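Local structure of hypothetical protein PA1835 (Pseudomonas aeruginosa, 1YOC) at residues Ala30-Gln35 with Cys67-Leu72; Pro41-Val46 with Arg106-Gly111; Thr94-Ala99 with Val135-Ile140; Lys100-Val105 with Ala128-Lys133; Thr119-Val124 with Glu139-Val144. The protein is of unknown function but has the hotdog fold and is probably related to the PaaI-type thioesterases. All coordinates share one frame; numbering follows the deposited sequence.

Contact 1: Ala30-Gln35 with Cys67-Leu72; sequences ASIAPQ and CNAAEL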
# COMPACT_ATOMS: atom_id res chain seq x y z
N ALA B 30 -0.26 -2.43 -12.07
CA ALA B 30 -1.42 -2.49 -12.96
C ALA B 30 -2.73 -2.47 -12.18
O ALA B 30 -3.77 -2.09 -12.72
CB ALA B 30 -1.35 -3.78 -13.87
N SER B 31 -2.69 -2.86 -10.91
CA SER B 31 -3.89 -2.88 -10.08
C SER B 31 -4.48 -1.47 -9.96
O SER B 31 -5.67 -1.35 -9.64
CB SER B 31 -3.64 -3.45 -8.66
OG SER B 31 -2.71 -2.65 -7.91
N ILE B 32 -3.68 -0.42 -10.18
CA ILE B 32 -4.29 0.93 -10.16
C ILE B 32 -4.34 1.57 -11.56
O ILE B 32 -4.82 2.69 -11.70
CB ILE B 32 -3.59 1.91 -9.18
CG1 ILE B 32 -2.12 2.12 -9.56
CG2 ILE B 32 -3.66 1.36 -7.74
CD1 ILE B 32 -1.46 3.30 -8.75
N ALA B 33 -3.89 0.85 -12.59
CA ALA B 33 -3.92 1.36 -14.00
C ALA B 33 -3.36 2.77 -14.09
O ALA B 33 -4.01 3.70 -14.54
CB ALA B 33 -5.38 1.34 -14.52
N PRO B 34 -2.10 2.95 -13.67
CA PRO B 34 -1.48 4.28 -13.68
C PRO B 34 -0.90 4.74 -15.03
O PRO B 34 -0.75 3.94 -15.96
CB PRO B 34 -0.39 4.12 -12.63
CG PRO B 34 0.15 2.68 -12.97
CD PRO B 34 -1.10 1.90 -13.37
N GLN B 35 -0.60 6.04 -15.10
CA GLN B 35 0.06 6.61 -16.28
C GLN B 35 1.04 7.63 -15.72
O GLN B 35 0.82 8.18 -14.61
CB GLN B 35 -0.94 7.34 -17.19
CG GLN B 35 -2.01 6.44 -17.80
CD GLN B 35 -1.41 5.50 -18.84
OE1 GLN B 35 -0.35 5.78 -19.41
NE2 GLN B 35 -2.08 4.40 -19.09
N CYS B 67 -1.10 4.61 -1.90
CA CYS B 67 0.28 4.23 -1.56
C CYS B 67 0.95 3.66 -2.80
O CYS B 67 2.15 3.89 -3.03
CB CYS B 67 0.33 3.17 -0.45
SG CYS B 67 -0.14 3.76 1.17
N ASN B 68 0.20 2.86 -3.57
CA ASN B 68 0.77 2.27 -4.78
C ASN B 68 1.25 3.34 -5.77
O ASN B 68 2.33 3.22 -6.39
CB ASN B 68 -0.26 1.36 -5.44
CG ASN B 68 0.38 0.11 -6.11
OD1 ASN B 68 -0.33 -0.67 -6.75
ND2 ASN B 68 1.69 -0.08 -5.94
N ALA B 69 0.46 4.41 -5.94
CA ALA B 69 0.84 5.49 -6.84
C ALA B 69 2.12 6.15 -6.31
O ALA B 69 3.02 6.54 -7.06
CB ALA B 69 -0.31 6.57 -6.91
N ALA B 70 2.19 6.31 -4.98
CA ALA B 70 3.36 6.96 -4.35
C ALA B 70 4.61 6.13 -4.57
O ALA B 70 5.68 6.65 -4.91
CB ALA B 70 3.10 7.16 -2.84
N GLU B 71 4.46 4.82 -4.40
CA GLU B 71 5.59 3.92 -4.60
C GLU B 71 6.07 4.01 -6.07
O GLU B 71 7.27 3.98 -6.35
CB GLU B 71 5.14 2.50 -4.31
CG GLU B 71 6.18 1.48 -4.62
CD GLU B 71 7.09 1.22 -3.44
OE1 GLU B 71 7.31 2.14 -2.59
OE2 GLU B 71 7.59 0.06 -3.41
N LEU B 72 5.12 4.08 -6.99
CA LEU B 72 5.48 4.14 -8.41
C LEU B 72 6.24 5.43 -8.72
O LEU B 72 7.26 5.42 -9.40
CB LEU B 72 4.21 4.05 -9.28
CG LEU B 72 4.46 4.18 -10.79
CD1 LEU B 72 5.31 3.05 -11.35
CD2 LEU B 72 3.06 4.20 -11.46

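Contact 2: Pro41-Val46 with Arg106-Gly111; sequences PGYAEV and RAVADG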
# COMPACT_ATOMS: atom_id res chain seq x y z
N PRO B 41 14.99 12.96 -14.06
CA PRO B 41 15.78 12.95 -12.83
C PRO B 41 15.23 14.08 -11.94
O PRO B 41 14.99 15.19 -12.43
CB PRO B 41 17.21 13.25 -13.35
CG PRO B 41 17.18 12.63 -14.75
CD PRO B 41 15.84 13.13 -15.25
N GLY B 42 15.01 13.79 -10.66
CA GLY B 42 14.49 14.80 -9.75
C GLY B 42 12.99 15.08 -9.75
O GLY B 42 12.52 15.88 -8.93
N TYR B 43 12.21 14.46 -10.64
CA TYR B 43 10.75 14.74 -10.64
C TYR B 43 9.88 13.64 -11.26
O TYR B 43 10.19 13.16 -12.34
CB TYR B 43 10.48 16.05 -11.41
CG TYR B 43 9.02 16.49 -11.35
CD1 TYR B 43 8.53 17.17 -10.23
CD2 TYR B 43 8.11 16.16 -12.38
CE1 TYR B 43 7.16 17.52 -10.13
CE2 TYR B 43 6.72 16.49 -12.29
CZ TYR B 43 6.26 17.17 -11.15
OH TYR B 43 4.92 17.48 -11.02
N ALA B 44 8.81 13.23 -10.59
CA ALA B 44 7.91 12.25 -11.21
C ALA B 44 6.48 12.64 -10.87
O ALA B 44 6.18 13.13 -9.76
CB ALA B 44 8.19 10.83 -10.72
N GLU B 45 5.61 12.47 -11.85
CA GLU B 45 4.21 12.76 -11.64
C GLU B 45 3.40 11.69 -12.33
O GLU B 45 3.58 11.42 -13.53
CB GLU B 45 3.87 14.16 -12.20
CG GLU B 45 2.41 14.58 -11.98
CD GLU B 45 2.14 15.98 -12.56
OE1 GLU B 45 3.09 16.78 -12.71
OE2 GLU B 45 0.97 16.29 -12.86
N VAL B 46 2.52 11.06 -11.55
CA VAL B 46 1.69 9.96 -12.07
C VAL B 46 0.22 10.24 -11.80
O VAL B 46 -0.15 10.99 -10.87
CB VAL B 46 2.03 8.57 -11.40
CG1 VAL B 46 3.53 8.25 -11.50
CG2 VAL B 46 1.62 8.58 -9.99
N ARG B 106 -3.71 12.38 -8.78
CA ARG B 106 -2.45 12.84 -9.36
C ARG B 106 -1.44 12.78 -8.19
O ARG B 106 -1.68 13.36 -7.14
CB ARG B 106 -2.60 14.30 -9.85
CG ARG B 106 -1.39 14.93 -10.59
CD ARG B 106 -1.75 16.39 -11.12
NE ARG B 106 -1.33 17.48 -10.19
CZ ARG B 106 -2.17 18.19 -9.42
NH1 ARG B 106 -3.47 17.96 -9.45
NH2 ARG B 106 -1.70 19.15 -8.62
N ALA B 107 -0.33 12.07 -8.37
CA ALA B 107 0.66 11.99 -7.30
C ALA B 107 1.94 12.63 -7.79
O ALA B 107 2.41 12.33 -8.88
CB ALA B 107 0.89 10.50 -6.91
N VAL B 108 2.52 13.49 -6.96
CA VAL B 108 3.72 14.21 -7.33
C VAL B 108 4.86 13.89 -6.39
O VAL B 108 4.72 13.98 -5.16
CB VAL B 108 3.44 15.75 -7.29
CG1 VAL B 108 4.74 16.51 -7.58
CG2 VAL B 108 2.31 16.13 -8.29
N ALA B 109 6.01 13.52 -6.96
CA ALA B 109 7.20 13.22 -6.17
C ALA B 109 8.21 14.29 -6.58
O ALA B 109 8.80 14.24 -7.68
CB ALA B 109 7.73 11.74 -6.50
N ASP B 110 8.40 15.28 -5.71
CA ASP B 110 9.33 16.39 -5.98
C ASP B 110 10.71 16.04 -5.43
O ASP B 110 10.90 16.06 -4.21
CB ASP B 110 8.77 17.64 -5.27
CG ASP B 110 9.67 18.87 -5.38
OD1 ASP B 110 10.78 18.77 -5.93
OD2 ASP B 110 9.22 19.94 -4.92
N GLY B 111 11.66 15.72 -6.31
CA GLY B 111 13.00 15.33 -5.87
C GLY B 111 14.02 16.46 -6.01
O GLY B 111 15.22 16.21 -5.96

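Contact 3: Thr94-Ala99 with Val135-Ile140; sequences TVEYLA and VFRAEI. With GOL (glycerol), chain C.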
# COMPACT_ATOMS: atom_id res chain seq x y z
N THR B 94 6.27 6.22 5.38
CA THR B 94 5.28 6.75 6.32
C THR B 94 4.29 7.54 5.50
O THR B 94 4.67 8.35 4.65
CB THR B 94 5.89 7.67 7.42
OG1 THR B 94 6.74 6.86 8.26
CG2 THR B 94 4.75 8.30 8.32
N VAL B 95 3.01 7.31 5.74
CA VAL B 95 1.98 8.04 5.01
C VAL B 95 0.94 8.64 6.01
O VAL B 95 0.78 8.16 7.14
CB VAL B 95 1.18 7.12 4.03
CG1 VAL B 95 2.15 6.40 3.09
CG2 VAL B 95 0.36 6.04 4.85
N GLU B 96 0.26 9.70 5.56
CA GLU B 96 -0.84 10.31 6.33
C GLU B 96 -2.01 10.51 5.38
O GLU B 96 -1.85 10.96 4.22
CB GLU B 96 -0.42 11.67 6.92
CG GLU B 96 0.50 11.44 8.14
CD GLU B 96 0.99 12.75 8.71
OE1 GLU B 96 1.97 13.30 8.20
OE2 GLU B 96 0.35 13.23 9.66
N TYR B 97 -3.20 10.17 5.86
CA TYR B 97 -4.40 10.27 5.07
C TYR B 97 -5.06 11.59 5.40
O TYR B 97 -5.60 11.77 6.49
CB TYR B 97 -5.31 9.08 5.39
CG TYR B 97 -4.57 7.78 5.15
CD1 TYR B 97 -4.06 7.48 3.89
CD2 TYR B 97 -4.40 6.83 6.19
CE1 TYR B 97 -3.38 6.25 3.64
CE2 TYR B 97 -3.72 5.61 5.94
CZ TYR B 97 -3.23 5.34 4.67
OH TYR B 97 -2.59 4.14 4.41
N LEU B 98 -5.00 12.52 4.45
CA LEU B 98 -5.52 13.86 4.72
C LEU B 98 -7.00 14.11 4.47
O LEU B 98 -7.61 14.93 5.18
CB LEU B 98 -4.74 14.89 3.89
CG LEU B 98 -3.20 14.73 3.93
CD1 LEU B 98 -2.59 15.90 3.17
CD2 LEU B 98 -2.67 14.66 5.37
N ALA B 99 -7.54 13.48 3.44
CA ALA B 99 -8.94 13.69 3.07
C ALA B 99 -9.37 12.48 2.25
O ALA B 99 -8.53 11.74 1.77
CB ALA B 99 -9.06 14.98 2.21
N VAL B 135 -4.82 15.16 -0.69
CA VAL B 135 -5.62 14.19 0.02
C VAL B 135 -4.76 13.13 0.73
O VAL B 135 -5.26 12.37 1.55
CB VAL B 135 -6.58 13.42 -0.95
CG1 VAL B 135 -7.51 14.39 -1.68
CG2 VAL B 135 -5.76 12.56 -1.94
N PHE B 136 -3.46 13.14 0.46
CA PHE B 136 -2.55 12.11 0.96
C PHE B 136 -1.10 12.56 0.85
O PHE B 136 -0.73 13.25 -0.12
CB PHE B 136 -2.76 10.87 0.10
CG PHE B 136 -1.69 9.79 0.23
CD1 PHE B 136 -1.85 8.72 1.11
CD2 PHE B 136 -0.58 9.80 -0.63
CE1 PHE B 136 -0.91 7.65 1.13
CE2 PHE B 136 0.36 8.74 -0.62
CZ PHE B 136 0.17 7.66 0.27
N ARG B 137 -0.28 12.15 1.83
CA ARG B 137 1.17 12.46 1.79
C ARG B 137 1.93 11.20 2.19
O ARG B 137 1.47 10.43 3.03
CB ARG B 137 1.60 13.50 2.83
CG ARG B 137 1.10 14.91 2.70
CD ARG B 137 1.90 15.81 3.73
NE ARG B 137 1.62 15.46 5.12
CZ ARG B 137 0.65 16.01 5.87
NH1 ARG B 137 -0.13 16.97 5.37
NH2 ARG B 137 0.42 15.58 7.10
N ALA B 138 3.11 11.02 1.60
CA ALA B 138 3.97 9.91 1.97
C ALA B 138 5.43 10.37 1.91
O ALA B 138 5.78 11.36 1.24
CB ALA B 138 3.80 8.75 1.01
N GLU B 139 6.27 9.65 2.65
CA GLU B 139 7.72 9.83 2.60
C GLU B 139 8.22 8.39 2.49
O GLU B 139 7.90 7.58 3.32
CB GLU B 139 8.22 10.51 3.87
CG GLU B 139 8.08 12.03 3.81
CD GLU B 139 8.43 12.70 5.14
OE1 GLU B 139 9.00 12.02 6.03
OE2 GLU B 139 8.12 13.90 5.27
N ILE B 140 8.95 8.07 1.41
CA ILE B 140 9.48 6.73 1.21
C ILE B 140 11.01 6.84 1.32
O ILE B 140 11.65 7.60 0.61
CB ILE B 140 9.07 6.21 -0.17
CG1 ILE B 140 7.54 6.10 -0.24
CG2 ILE B 140 9.74 4.82 -0.41
CD1 ILE B 140 6.98 5.81 -1.67
C1 GOL C . 4.73 12.50 5.46
O1 GOL C . 4.05 13.74 5.68
C2 GOL C . 4.43 11.50 6.59
O2 GOL C . 3.50 11.60 5.50
C3 GOL C . 4.66 11.72 8.09
O3 GOL C . 6.06 11.68 8.44

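Contact 4: Lys100-Val105 with Ala128-Lys133; sequences KATGDV and AYVDDK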
# COMPACT_ATOMS: atom_id res chain seq x y z
N LYS B 100 -10.67 12.28 2.09
CA LYS B 100 -11.14 11.19 1.23
C LYS B 100 -10.78 11.55 -0.20
O LYS B 100 -10.85 12.71 -0.60
CB LYS B 100 -12.66 11.01 1.34
CG LYS B 100 -13.14 10.76 2.78
CD LYS B 100 -12.09 9.98 3.60
CE LYS B 100 -12.57 9.66 5.01
NZ LYS B 100 -13.71 8.72 4.94
N ALA B 101 -10.44 10.55 -1.00
CA ALA B 101 -10.04 10.76 -2.40
C ALA B 101 -11.25 10.38 -3.24
O ALA B 101 -11.54 9.18 -3.45
CB ALA B 101 -8.85 9.90 -2.73
N THR B 102 -11.95 11.39 -3.70
CA THR B 102 -13.22 11.15 -4.42
C THR B 102 -13.22 11.26 -5.93
O THR B 102 -14.28 11.43 -6.55
CB THR B 102 -14.26 12.12 -3.86
OG1 THR B 102 -13.89 13.45 -4.24
CG2 THR B 102 -14.32 12.02 -2.32
N GLY B 103 -12.05 11.17 -6.54
CA GLY B 103 -11.98 11.25 -8.00
C GLY B 103 -10.61 10.80 -8.48
O GLY B 103 -9.87 10.19 -7.70
N ASP B 104 -10.28 11.07 -9.74
CA ASP B 104 -8.99 10.69 -10.28
C ASP B 104 -7.87 11.34 -9.49
O ASP B 104 -7.98 12.49 -9.09
CB ASP B 104 -8.86 11.06 -11.77
CG ASP B 104 -9.94 10.42 -12.64
OD1 ASP B 104 -10.49 9.33 -12.31
OD2 ASP B 104 -10.25 11.02 -13.68
N VAL B 105 -6.82 10.57 -9.29
CA VAL B 105 -5.66 10.98 -8.49
C VAL B 105 -4.42 11.37 -9.28
O VAL B 105 -4.13 10.79 -10.34
CB VAL B 105 -5.29 9.79 -7.53
CG1 VAL B 105 -4.17 10.21 -6.61
CG2 VAL B 105 -6.52 9.41 -6.68
N ALA B 128 -0.39 13.36 -2.93
CA ALA B 128 -1.39 12.97 -3.91
C ALA B 128 -2.55 13.95 -3.77
O ALA B 128 -2.90 14.38 -2.67
CB ALA B 128 -1.89 11.50 -3.69
N TYR B 129 -3.11 14.27 -4.94
CA TYR B 129 -4.20 15.21 -5.10
C TYR B 129 -5.40 14.64 -5.85
O TYR B 129 -5.25 13.74 -6.70
CB TYR B 129 -3.74 16.40 -5.96
CG TYR B 129 -2.54 17.15 -5.48
CD1 TYR B 129 -2.69 18.31 -4.71
CD2 TYR B 129 -1.24 16.69 -5.76
CE1 TYR B 129 -1.58 19.01 -4.22
CE2 TYR B 129 -0.11 17.38 -5.27
CZ TYR B 129 -0.30 18.54 -4.50
OH TYR B 129 0.80 19.26 -4.03
N VAL B 130 -6.56 15.22 -5.55
CA VAL B 130 -7.78 14.96 -6.28
C VAL B 130 -8.34 16.37 -6.55
O VAL B 130 -8.50 17.17 -5.62
CB VAL B 130 -8.83 14.09 -5.50
CG1 VAL B 130 -10.16 14.14 -6.24
CG2 VAL B 130 -8.38 12.61 -5.45
N ASP B 131 -8.61 16.67 -7.82
CA ASP B 131 -9.12 18.01 -8.20
C ASP B 131 -8.22 19.10 -7.60
O ASP B 131 -8.69 20.07 -7.00
CB ASP B 131 -10.58 18.16 -7.73
CG ASP B 131 -11.26 19.43 -8.29
OD1 ASP B 131 -10.95 19.84 -9.43
OD2 ASP B 131 -12.13 20.00 -7.60
N ASP B 132 -6.91 18.92 -7.74
CA ASP B 132 -5.90 19.86 -7.26
C ASP B 132 -5.82 20.14 -5.76
O ASP B 132 -5.10 21.04 -5.33
CB ASP B 132 -6.02 21.20 -8.02
CG ASP B 132 -5.79 21.02 -9.49
OD1 ASP B 132 -4.86 20.26 -9.86
OD2 ASP B 132 -6.54 21.59 -10.28
N LYS B 133 -6.48 19.32 -4.97
CA LYS B 133 -6.44 19.49 -3.53
C LYS B 133 -5.71 18.25 -2.95
O LYS B 133 -5.94 17.14 -3.38
CB LYS B 133 -7.87 19.54 -2.99
CG LYS B 133 -8.70 20.65 -3.58
CD LYS B 133 -10.15 20.55 -3.11
CE LYS B 133 -11.04 21.56 -3.80
NZ LYS B 133 -11.33 21.08 -5.18
O HOH W 1 -9.33 14.57 -9.83
O HOH W 2 -6.09 14.59 -9.72

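Contact 5: Thr119-Val124 with Glu139-Val144; sequences TGNLVV and EITMYV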
# COMPACT_ATOMS: atom_id res chain seq x y z
N THR B 119 25.00 8.49 -0.94
CA THR B 119 24.62 7.10 -0.66
C THR B 119 24.01 7.16 0.74
O THR B 119 24.13 8.16 1.43
CB THR B 119 25.84 6.12 -0.67
OG1 THR B 119 26.87 6.63 0.20
CG2 THR B 119 26.38 5.92 -2.07
N GLY B 120 23.35 6.09 1.16
CA GLY B 120 22.70 6.11 2.47
C GLY B 120 21.18 6.26 2.25
O GLY B 120 20.67 5.98 1.16
N ASN B 121 20.48 6.72 3.27
CA ASN B 121 19.03 6.89 3.20
C ASN B 121 18.63 8.20 2.59
O ASN B 121 19.10 9.25 3.02
CB ASN B 121 18.45 6.80 4.62
CG ASN B 121 18.58 5.42 5.19
OD1 ASN B 121 19.13 5.20 6.29
ND2 ASN B 121 18.11 4.46 4.43
N LEU B 122 17.78 8.14 1.58
CA LEU B 122 17.25 9.35 0.95
C LEU B 122 15.75 9.24 1.19
O LEU B 122 15.15 8.17 0.94
CB LEU B 122 17.52 9.37 -0.57
CG LEU B 122 18.98 9.17 -1.03
CD1 LEU B 122 19.07 9.40 -2.59
CD2 LEU B 122 19.89 10.12 -0.28
N VAL B 123 15.14 10.32 1.66
CA VAL B 123 13.70 10.32 1.96
C VAL B 123 12.96 11.05 0.85
O VAL B 123 13.07 12.26 0.70
CB VAL B 123 13.43 10.96 3.37
CG1 VAL B 123 11.96 10.82 3.75
CG2 VAL B 123 14.36 10.30 4.42
N VAL B 124 12.21 10.29 0.06
CA VAL B 124 11.48 10.86 -1.06
C VAL B 124 10.04 11.25 -0.70
O VAL B 124 9.24 10.42 -0.23
CB VAL B 124 11.43 9.86 -2.20
CG1 VAL B 124 10.71 10.47 -3.39
CG2 VAL B 124 12.86 9.40 -2.54
N GLU B 139 6.27 9.65 2.65
CA GLU B 139 7.72 9.83 2.60
C GLU B 139 8.22 8.39 2.49
O GLU B 139 7.90 7.58 3.32
CB GLU B 139 8.22 10.51 3.87
CG GLU B 139 8.08 12.03 3.81
CD GLU B 139 8.43 12.70 5.14
OE1 GLU B 139 9.00 12.02 6.03
OE2 GLU B 139 8.12 13.90 5.27
N ILE B 140 8.95 8.07 1.41
CA ILE B 140 9.48 6.73 1.21
C ILE B 140 11.01 6.84 1.32
O ILE B 140 11.65 7.60 0.61
CB ILE B 140 9.07 6.21 -0.17
CG1 ILE B 140 7.54 6.10 -0.24
CG2 ILE B 140 9.74 4.82 -0.41
CD1 ILE B 140 6.98 5.81 -1.67
N THR B 141 11.55 6.07 2.26
CA THR B 141 12.98 6.06 2.52
C THR B 141 13.62 5.00 1.67
O THR B 141 13.28 3.81 1.76
CB THR B 141 13.25 5.78 4.00
OG1 THR B 141 12.66 6.84 4.78
CG2 THR B 141 14.76 5.76 4.27
N MET B 142 14.51 5.45 0.80
CA MET B 142 15.26 4.60 -0.11
C MET B 142 16.67 4.43 0.44
O MET B 142 17.32 5.43 0.80
CB MET B 142 15.39 5.28 -1.48
CG MET B 142 14.07 5.65 -2.11
SD MET B 142 13.01 4.17 -2.35
CE MET B 142 11.71 4.86 -3.38
N TYR B 143 17.14 3.18 0.54
CA TYR B 143 18.53 2.99 0.99
C TYR B 143 19.36 2.88 -0.31
O TYR B 143 19.12 2.00 -1.14
CB TYR B 143 18.73 1.71 1.78
CG TYR B 143 20.17 1.62 2.24
CD1 TYR B 143 20.64 2.46 3.24
CD2 TYR B 143 21.07 0.71 1.66
CE1 TYR B 143 21.99 2.40 3.67
CE2 TYR B 143 22.42 0.66 2.08
CZ TYR B 143 22.86 1.50 3.09
OH TYR B 143 24.17 1.43 3.62
N VAL B 144 20.30 3.80 -0.47
CA VAL B 144 21.08 3.87 -1.70
C VAL B 144 22.50 3.50 -1.38
O VAL B 144 23.07 3.98 -0.41
CB VAL B 144 21.04 5.32 -2.29
CG1 VAL B 144 21.94 5.41 -3.55
CG2 VAL B 144 19.60 5.70 -2.63

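Contact 1: Ala30-Gln35 with Cys67-Leu72
Ile32 and Pro34 reach from the loop 30-35 onto one side of helix 63-81, the long helix that the antiparallel sheet wraps in a hotdog fold, and there they meet Asn68, Ala69 and Leu72. Apolar contact does most of the joining. The CD1 methyl of Ile32 settles on the helix backbone, 3.6 Å from Ala69 N, and touches Ala69 CB at 3.9 Å; it also borders the side chain of the preceding residue, with 4.0 Å between Ile32 CD1 and Asn68 CB. Ile32 holds CG1 between its backbone N and carbonyl carbon (chi1 61°), and the extended bond beyond carries CD1 on to the helix. Phe48 of strand 43-48 packs against both Ile32 and Ala69 and completes this apolar patch. One helical turn after Asn68, Leu72 meets Pro34 at about a right angle, its CD2 methyl pressing on the proline ring 3.6 Å from Pro34 CG. Ile22 of helix 15-25 touches both of these side chains.

The polar interactions lead outward to the dimer interface. Ser31 OG is hydrogen-bonded to Tyr28 O of its own chain and to Tyr28 OH of the second subunit, whose Tyr28 also packs on Ile32 and Asn68. The loop that packs on the central helix thus also carries a subunit contact.

Backbone bonds keep each partner in shape. Helical geometry on one side rests on bonds such as Glu71 N to Cys67 O at 2.8 Å, while on the other the loop is drawn into a tight turn by Ala33 N, which donates to Ala30 O at 2.9 Å.

Contact 2: Pro41-Val46 with Arg106-Gly111
Tyr43, Glu45 and Val108 share one face of a nearly antiparallel strand pair, 43-48 with 105-110, inside the sheet of the hotdog fold, with Arg106 at its border. Tyr43 slants over Val108, bringing the hydroxyl end of its ring to the CG1 branch, with 3.7 Å from Tyr43 CE1 to Val108 CG1. Glu45 instead lies alongside Val108, both side chains pointing the same way, and Glu45 CG comes 4.0 Å from Val108 CG2. With CG anti to the backbone N (chi1 -175°), the Tyr43 ring leans along its own strand and reaches the Glu45 carboxylate: Tyr43 OH donates to Glu45 OE1 at 2.6 Å. The acceptor lies in the plane of the ring, at its edge, whereas the hydroxyl meets the carboxylate from above its plane. The other oxygen, Glu45 OE2, faces the edge of the Arg106 guanidinium, but this salt bridge is long, 3.7 Å to Arg106 NE, and the two planes are turned 65° apart. Arg106 has a closer ionic partner in Asp132 and a cation-pi partner in Tyr129.

Small residues occupy the reverse face, where helix 63-81 packs. Val46 CG2 lies 3.7 Å from Ala107 CB there, while Ala44 and Ala109 both touch Met77 of that helix.

Between the faces, Ala44 and Val46 form the hydrogen-bonded pairs with Ala109 and Ala107, each pair exchanging two backbone bonds. The register runs on to the end of the pairing, where Gly111 N meets Gly42 O at 2.8 Å from above the carbonyl plane, in a more bent bond of 135° at the hydrogen.

Contact 3: Thr94-Ala99 with Val135-Ile140
The guanidinium of Arg137 has Leu98 CD2 over one face, offset toward the rim, and Glu96 OE1 at its edge in the plane. The carboxylate is turned 75° against it, so Arg137 NH2 meets Glu96 OE1 from above the carboxylate plane, yet the bond itself is straight (3.0 Å, 177°). A glycerol, probably from the crystallisation liquor, shares that edge: Arg137 NE donates to its O1 at 3.0 Å. Across the sheet, the Phe136 ring takes Tyr97 CD1 at its edge, 3.8 Å from Phe136 CD1, the two side chains lying side by side. The ring also slants toward Val95, with Phe136 CE1 3.6 Å from Val95 CB.

Backbone bonds pair Thr94 with Glu139 and Glu96 with Arg137. At the end of the pairing Val135 O accepts from both Leu98 N (2.9 Å) and Ala99 N (3.2 Å), which approach from the same face of its plane; Val135 and Phe136 form a classic beta bulge opposite Ala128. Strand 86-97 also pairs with its counterpart in the second subunit, continuing the hotdog sheet. Chemically the strand pair is two-sided: aromatic and aliphatic on the side of helix 63-81, charged on the other, where the glycerol is bound.

Contact 4: Lys100-Val105 with Ala128-Lys133
A type I' beta turn from Val130 to Lys133 links strands 120-130 and 133-146 into a hairpin, and beside it Val130 packs against Ala101 and Gly103 of the loop before strand 105-110 and against Val105 at its start. Val130 spreads its two methyls along these residues. CG1, anti to the backbone N (chi1 168°), lies against the peptide of Gly103, 3.5 Å from Gly103 N, a buried polar atom for which the model offers no partner. CG2 touches Ala101 CB at 3.9 Å and Val105 CG2 at the same distance. Val105 sends its other branch toward the strand: CG1 meets Ala128 CB, also at 3.9 Å.

In the hotdog sheet, strands 105-110 and 120-130 are neighbours, and here their pairing gives out. Water takes over from direct backbone bonds: one molecule donates to Asp104 O at 2.6 Å and accepts from Asp131 N, while a second donates to both Asp104 O and Tyr129 O. Asp104 itself turns its carboxylate elsewhere, OD1 accepting from Lys50 N. Within the turn, Val130 and Lys133 exchange two backbone bonds, and Lys133 NZ folds back to a salt bridge with Asp131 OD2 at 2.8 Å.

Contact 5: Thr119-Val124 with Glu139-Val144
Asn121 sets its amide against Tyr143: ND2 lies in the plane of the ring, at its edge, 3.4 Å from Tyr143 CD1, with the amide and ring planes 62° apart. The same nitrogen is 3.6 Å from Thr141 CG2, so the amide end is lodged between a ring edge and a methyl. It gets there because Asn121 CG stands anti to the carbonyl carbon (chi1 -68°), turned toward the neighbouring strand. Farther along this face Val123 crosses obliquely to Glu139, its CG1 3.8 Å from Glu139 CB, and brings CG2 near the Thr141 hydroxyl.

The reverse face is largely buried and its side chains are apolar. Leu122 CD1 touches Val144 CG2 at 3.7 Å, and Val124 CG2 rests on Met142 CG at 4.0 Å.

These side chains are positioned by six backbone hydrogen bonds, two for each of the pairs Gly120 with Val144, Leu122 with Met142, and Val124 with Ile140. The bond from Gly120 N to Val144 O is short and straight, 2.6 Å and 174°; its companion, Val144 N to Gly120 O at 2.7 Å, comes in from above the carbonyl plane.

A second shell presses on the buried face. Helix 63-81 contributes Ala74 to both Val124 and Ile140, and Thr78 to Met142, while Ile114 and Trp116 lie against Leu122 and Val124. On its far side strand 133-146 bonds to strand 86-97. The antiparallel segments belong to the long hairpin of strands 120-130 and 133-146, part of the antiparallel sheet that wraps round the central helix, the hallmark of the hotdog fold.

Overall arrangement
The five contacts are parts of one helix-in-sheet architecture. Contact 1 lies on helix 63-81, and the helix touches contact 2 (Ala69 CB to Ala107 CB, 4.1 Å) as well as contact 3 (Ala70 CB to Phe136 CE2, 3.9 Å). Contacts 2 and 4 are tied by the salt bridge of Arg106 NH1 with Asp132 OD1, 2.7 Å. Contacts 3 and 5 share Glu139 and Ile140 on one strand, though their centres are about 17 Å apart; contacts 4 and 5 occupy distant parts of one hairpin, centres about 26 Å apart. Contacts 1 and 3, and contact 4 through Lys100, reach the second subunit. The glycerol at contact 3 by itself marks no functional site.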